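PDB 2G3B: putative TetR-family transcriptional regulator from Rhodococcus sp., which probably binds operator DNA through an N-terminal helix-turn-helix domain and regulates transcription as a homodimer, as in other TetR-family repressors. Local coordinates for residues Ala53-Ile58 / Asp116-Thr121; Ala157-Leu162 / Ser178-Ala183. All blocks are in the same frame, centred on the assembly; numbering follows the deposited sequence.

Contact 1 of 2, residues Ala53-Ile58 / Asp116-Thr121; sequences AALNYI and DPLART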
loop_
_atom_site.group_PDB
_atom_site.type_symbol
_atom_site.label_atom_id
_atom_site.label_comp_id
_atom_site.label_asym_id
_atom_site.label_seq_id
_atom_site.Cartn_x
_atom_site.Cartn_y
_atom_site.Cartn_z
ATOM N N ALA A 53 7.978 13.501 -13.522
ATOM C CA ALA A 53 9.074 12.840 -14.223
ATOM C C ALA A 53 9.773 11.786 -13.352
ATOM O O ALA A 53 10.215 10.729 -13.869
ATOM C CB ALA A 53 10.077 13.898 -14.782
ATOM N N ALA A 54 9.857 12.024 -12.036
ATOM C CA ALA A 54 10.438 11.024 -11.112
ATOM C C ALA A 54 9.536 9.782 -10.982
ATOM O O ALA A 54 10.014 8.667 -10.970
ATOM C CB ALA A 54 10.691 11.605 -9.712
ATOM N N LEU A 55 8.231 9.988 -10.874
ATOM C CA LEU A 55 7.320 8.853 -10.942
ATOM C C LEU A 55 7.633 7.995 -12.176
ATOM O O LEU A 55 7.796 6.788 -12.062
ATOM C CB LEU A 55 5.885 9.368 -10.952
ATOM C CG LEU A 55 5.250 9.627 -9.591
ATOM C CD1 LEU A 55 4.104 10.656 -9.729
ATOM C CD2 LEU A 55 4.730 8.289 -8.978
ATOM N N ASN A 56 7.748 8.611 -13.358
ATOM C CA ASN A 56 7.958 7.829 -14.579
ATOM C C ASN A 56 9.348 7.149 -14.625
ATOM O O ASN A 56 9.474 6.011 -15.104
ATOM C CB ASN A 56 7.740 8.694 -15.814
ATOM C CG ASN A 56 6.275 8.863 -16.146
ATOM O OD1 ASN A 56 5.432 7.941 -15.912
ATOM N ND2 ASN A 56 5.938 10.038 -16.644
ATOM N N TYR A 57 10.371 7.862 -14.158
ATOM C CA TYR A 57 11.729 7.322 -14.018
ATOM C C TYR A 57 11.741 6.014 -13.176
ATOM O O TYR A 57 12.287 5.004 -13.605
ATOM C CB TYR A 57 12.609 8.394 -13.379
ATOM C CG TYR A 57 14.069 7.984 -13.264
ATOM C CD1 TYR A 57 14.894 8.031 -14.372
ATOM C CD2 TYR A 57 14.578 7.481 -12.060
ATOM C CE1 TYR A 57 16.225 7.629 -14.294
ATOM C CE2 TYR A 57 15.918 7.073 -11.968
ATOM C CZ TYR A 57 16.724 7.169 -13.091
ATOM O OH TYR A 57 18.061 6.799 -13.044
ATOM N N ILE A 58 11.120 6.062 -11.998
ATOM C CA ILE A 58 11.014 4.928 -11.059
ATOM C C ILE A 58 10.278 3.758 -11.754
ATOM O O ILE A 58 10.708 2.569 -11.678
ATOM C CB ILE A 58 10.285 5.397 -9.764
ATOM C CG1 ILE A 58 11.201 6.390 -8.993
ATOM C CG2 ILE A 58 9.897 4.245 -8.879
ATOM C CD1 ILE A 58 10.416 7.280 -8.018
ATOM N N ASP A 116 -2.885 12.883 -10.164
ATOM C CA ASP A 116 -2.995 12.639 -11.629
ATOM C C ASP A 116 -1.721 11.968 -12.209
ATOM O O ASP A 116 -1.816 10.970 -12.905
ATOM C CB ASP A 116 -3.348 13.926 -12.409
ATOM C CG ASP A 116 -4.838 14.261 -12.335
ATOM O OD1 ASP A 116 -5.641 13.433 -11.836
ATOM O OD2 ASP A 116 -5.212 15.329 -12.809
ATOM N N PRO A 117 -0.530 12.512 -11.931
ATOM C CA PRO A 117 0.653 11.778 -12.406
ATOM C C PRO A 117 0.759 10.342 -11.862
ATOM O O PRO A 117 1.091 9.442 -12.625
ATOM C CB PRO A 117 1.870 12.622 -11.900
ATOM C CG PRO A 117 1.335 13.847 -11.395
ATOM C CD PRO A 117 -0.175 13.799 -11.295
ATOM N N LEU A 118 0.534 10.149 -10.561
ATOM C CA LEU A 118 0.624 8.808 -9.978
ATOM C C LEU A 118 -0.373 7.856 -10.639
ATOM O O LEU A 118 -0.054 6.694 -10.864
ATOM C CB LEU A 118 0.348 8.846 -8.460
ATOM C CG LEU A 118 0.385 7.531 -7.655
ATOM C CD1 LEU A 118 1.705 6.741 -7.887
ATOM C CD2 LEU A 118 0.165 7.820 -6.177
ATOM N N ALA A 119 -1.585 8.332 -10.880
ATOM C CA ALA A 119 -2.634 7.532 -11.559
ATOM C C ALA A 119 -2.166 7.125 -12.953
ATOM O O ALA A 119 -2.351 5.980 -13.388
ATOM C CB ALA A 119 -3.941 8.322 -11.638
ATOM N N ARG A 120 -1.495 8.049 -13.640
ATOM C CA ARG A 120 -1.074 7.779 -15.027
ATOM C C ARG A 120 0.036 6.783 -14.989
ATOM O O ARG A 120 0.054 5.885 -15.817
ATOM C CB ARG A 120 -0.587 9.053 -15.723
ATOM C CG ARG A 120 -1.736 9.964 -16.245
ATOM C CD ARG A 120 -1.214 11.134 -17.090
ATOM N NE ARG A 120 -0.439 12.130 -16.331
ATOM C CZ ARG A 120 -0.909 13.286 -15.847
ATOM N NH1 ARG A 120 -2.177 13.637 -15.964
ATOM N NH2 ARG A 120 -0.093 14.092 -15.195
ATOM N N THR A 121 0.996 6.951 -14.061
ATOM C CA THR A 121 2.113 6.003 -13.995
ATOM C C THR A 121 1.619 4.632 -13.538
ATOM O O THR A 121 1.996 3.622 -14.107
ATOM C CB THR A 121 3.272 6.583 -13.117
ATOM O OG1 THR A 121 3.660 7.816 -13.691
ATOM C CG2 THR A 121 4.501 5.658 -13.093
#

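Contact 2 of 2, residues Ala157-Leu162 / Ser178-Ala183; sequences ALVEGL and SHLLGA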
loop_
_atom_site.group_PDB
_atom_site.type_symbol
_atom_site.label_atom_id
_atom_site.label_comp_id
_atom_site.label_asym_id
_atom_site.label_seq_id
_atom_site.Cartn_x
_atom_site.Cartn_y
_atom_site.Cartn_z
ATOM N N ALA A 157 -2.061 -3.997 -7.128
ATOM C CA ALA A 157 -2.427 -3.513 -5.788
ATOM C C ALA A 157 -1.874 -4.439 -4.681
ATOM O O ALA A 157 -1.418 -3.971 -3.619
ATOM C CB ALA A 157 -3.963 -3.336 -5.648
ATOM N N LEU A 158 -1.935 -5.748 -4.915
ATOM C CA LEU A 158 -1.315 -6.758 -4.021
ATOM C C LEU A 158 0.204 -6.537 -3.853
ATOM O O LEU A 158 0.731 -6.528 -2.741
ATOM C CB LEU A 158 -1.600 -8.214 -4.509
ATOM C CG LEU A 158 -0.854 -9.323 -3.742
ATOM C CD1 LEU A 158 -1.310 -9.333 -2.193
ATOM C CD2 LEU A 158 -0.987 -10.721 -4.405
ATOM N N VAL A 159 0.894 -6.277 -4.946
ATOM C CA VAL A 159 2.341 -5.922 -4.842
ATOM C C VAL A 159 2.557 -4.674 -3.947
ATOM O O VAL A 159 3.424 -4.663 -3.093
ATOM C CB VAL A 159 2.956 -5.668 -6.274
ATOM C CG1 VAL A 159 4.374 -4.982 -6.204
ATOM C CG2 VAL A 159 2.965 -7.008 -7.094
ATOM N N GLU A 160 1.740 -3.627 -4.134
ATOM C CA GLU A 160 1.895 -2.433 -3.316
ATOM C C GLU A 160 1.610 -2.705 -1.823
ATOM O O GLU A 160 2.311 -2.225 -0.962
ATOM C CB GLU A 160 0.926 -1.340 -3.841
ATOM C CG GLU A 160 1.464 -0.649 -5.131
ATOM C CD GLU A 160 0.705 0.657 -5.410
ATOM O OE1 GLU A 160 0.589 1.512 -4.495
ATOM O OE2 GLU A 160 0.215 0.838 -6.527
ATOM N N GLY A 161 0.559 -3.461 -1.539
ATOM C CA GLY A 161 0.243 -3.808 -0.138
ATOM C C GLY A 161 1.329 -4.666 0.500
ATOM O O GLY A 161 1.707 -4.417 1.669
ATOM N N LEU A 162 1.813 -5.676 -0.225
ATOM C CA LEU A 162 2.909 -6.482 0.310
ATOM C C LEU A 162 4.149 -5.644 0.503
ATOM O O LEU A 162 4.840 -5.823 1.499
ATOM C CB LEU A 162 3.257 -7.645 -0.626
ATOM C CG LEU A 162 2.178 -8.760 -0.634
ATOM C CD1 LEU A 162 2.426 -9.745 -1.766
ATOM C CD2 LEU A 162 2.156 -9.500 0.715
ATOM N N SER A 178 7.087 -15.559 -2.057
ATOM C CA SER A 178 6.385 -16.830 -2.051
ATOM C C SER A 178 4.918 -16.508 -2.153
ATOM O O SER A 178 4.202 -17.223 -2.841
ATOM C CB SER A 178 6.578 -17.589 -0.746
ATOM O OG SER A 178 5.933 -18.876 -0.867
ATOM N N HIS A 179 4.436 -15.442 -1.468
ATOM C CA HIS A 179 2.947 -15.197 -1.506
ATOM C C HIS A 179 2.503 -14.743 -2.893
ATOM O O HIS A 179 1.398 -15.094 -3.371
ATOM C CB HIS A 179 2.528 -14.107 -0.504
ATOM C CG HIS A 179 2.819 -14.422 0.937
ATOM N ND1 HIS A 179 2.979 -15.702 1.413
ATOM C CD2 HIS A 179 2.990 -13.602 2.009
ATOM C CE1 HIS A 179 3.260 -15.664 2.699
ATOM N NE2 HIS A 179 3.215 -14.406 3.093
ATOM N N LEU A 180 3.348 -13.945 -3.547
ATOM C CA LEU A 180 3.059 -13.531 -4.925
ATOM C C LEU A 180 3.007 -14.726 -5.850
ATOM O O LEU A 180 2.147 -14.807 -6.739
ATOM C CB LEU A 180 4.099 -12.525 -5.465
ATOM C CG LEU A 180 3.935 -11.082 -4.967
ATOM C CD1 LEU A 180 5.180 -10.283 -5.356
ATOM C CD2 LEU A 180 2.717 -10.440 -5.575
ATOM N N LEU A 181 3.916 -15.676 -5.642
ATOM C CA LEU A 181 3.861 -16.904 -6.455
ATOM C C LEU A 181 2.581 -17.638 -6.230
ATOM O O LEU A 181 2.018 -18.180 -7.185
ATOM C CB LEU A 181 5.009 -17.858 -6.093
ATOM C CG LEU A 181 6.394 -17.639 -6.667
ATOM C CD1 LEU A 181 7.398 -18.646 -5.995
ATOM C CD2 LEU A 181 6.413 -17.788 -8.210
ATOM N N GLY A 182 2.147 -17.745 -4.976
ATOM C CA GLY A 182 0.898 -18.530 -4.684
ATOM C C GLY A 182 -0.298 -17.804 -5.308
ATOM O O GLY A 182 -1.174 -18.440 -5.907
ATOM N N ALA A 183 -0.335 -16.471 -5.206
ATOM C CA ALA A 183 -1.391 -15.686 -5.889
ATOM C C ALA A 183 -1.494 -15.945 -7.408
ATOM O O ALA A 183 -2.600 -16.216 -7.934
ATOM C CB ALA A 183 -1.232 -14.213 -5.596
#

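Contact 1 of 2, residues Ala53-Ile58 / Asp116-Thr121
Leu55 and Thr121 bring helix 47-66 and helix 115-139 together, and the contacts between the two segments fall into an apolar group and a polar one. In the apolar group Leu55 does most of the work, and its two methyl branches have different partners. CD1 lies 3.7 Å from CB of Pro117, while CD2 meets CD1 of Leu118 at 3.6 Å. The two leucine side chains lie roughly perpendicular and touch through one methyl each. Leu104 of helix 92-110 also packs on Leu55, and Trp101 of that helix on Leu118, which places this apolar patch in the interior. Axes 9.5 Å apart and inclined by 21° make this a nearly parallel helix pair. In the TetR fold it is a junction between the helix that follows the probable DNA-binding helix-turn-helix of residues 25-44 and the C-terminal domain, which in TetR relatives usually binds ligands and forms the dimer. The polar group centres on OG1 of Thr121, which lies 2.8 Å from OD1 of Asn56; the same OG1 is 3.2 Å from O of Pro117, one turn earlier in its own helix. With CG2 anti to the backbone N and OG1 beside it (chi1 -58°), Thr121 turns its hydroxyl to Asn56 and lays its methyl 3.6 Å from the carbonyl O of Leu55. A valine here, lacking the hydroxyl, would probably leave OD1 of Asn56 without its close polar partner across the contact and its amide freer to turn. Arg120 also pairs through NH2 with OE1 of Glu52, just before segment 53-58, in a salt bridge that joins the same two helices.

Contact 2 of 2, residues Ala157-Leu162 / Ser178-Ala183
Leu180 has its CG anti to its own carbonyl carbon (chi1 -78°), which carries the isobutyl group across to Leu158, Val159 and Leu162. Leu158 instead holds CG anti to the backbone N (chi1 173°), and its CD2 reaches over to helix 173-188. There that methyl touches two groups: CB of Ala183 at 3.7 Å and CD2 of Leu180 at 3.9 Å. Leu180 and Leu158 lie alongside one another, pointing opposite ways, as do Leu180 and Leu162, whose CD1 comes to 3.8 Å from CG of Leu180. Val159 meets the same leucine differently, at about a right angle, through a single methyl: its CG2 is 3.8 Å from Leu180 CD2. The ring of His179 is approached at its edge, near the ring plane, by CD2 of Leu162, a looser contact of 4.4 Å to the ring atom CD2.

The segment axes run antiparallel at 160° and stand 11.2 Å apart, a wide spacing filled mainly by leucine side chains from both helices. These are the last two helices of the modelled chain, which in TetR-family proteins commonly form the dimer interface, and the neighbours agree: Leu162 packs on Ala157 of the second subunit, and His179 on Thr154 of that subunit. Glu160 binds Arg105 of its own chain and Arg165 of the second subunit in salt bridges. Since no hydrogen bond joins the two segments, their cohesion rests mainly on apolar burial, while Glu160, on the same helix as Leu158 and Leu162, makes its salt bridges elsewhere.

Overall arrangement
Contact 1 and contact 2 are both buried, yet they lie on opposite sides of the chain's centre, with their own centres 22 Å apart and nearest atoms about 6 Å apart. They share no helix, although helix 115-139 of the first is followed in sequence by helix 148-167 of the second. Contact 1 joins near-parallel helices and combines leucine packing with a polar pair; contact 2 joins antiparallel helices by aliphatic packing with a histidine ring edge beside it. Both reach the second subunit, but contact 1 through two residues and contact 2 through seven, consistent with a domain junction and a dimer-forming layer respectively.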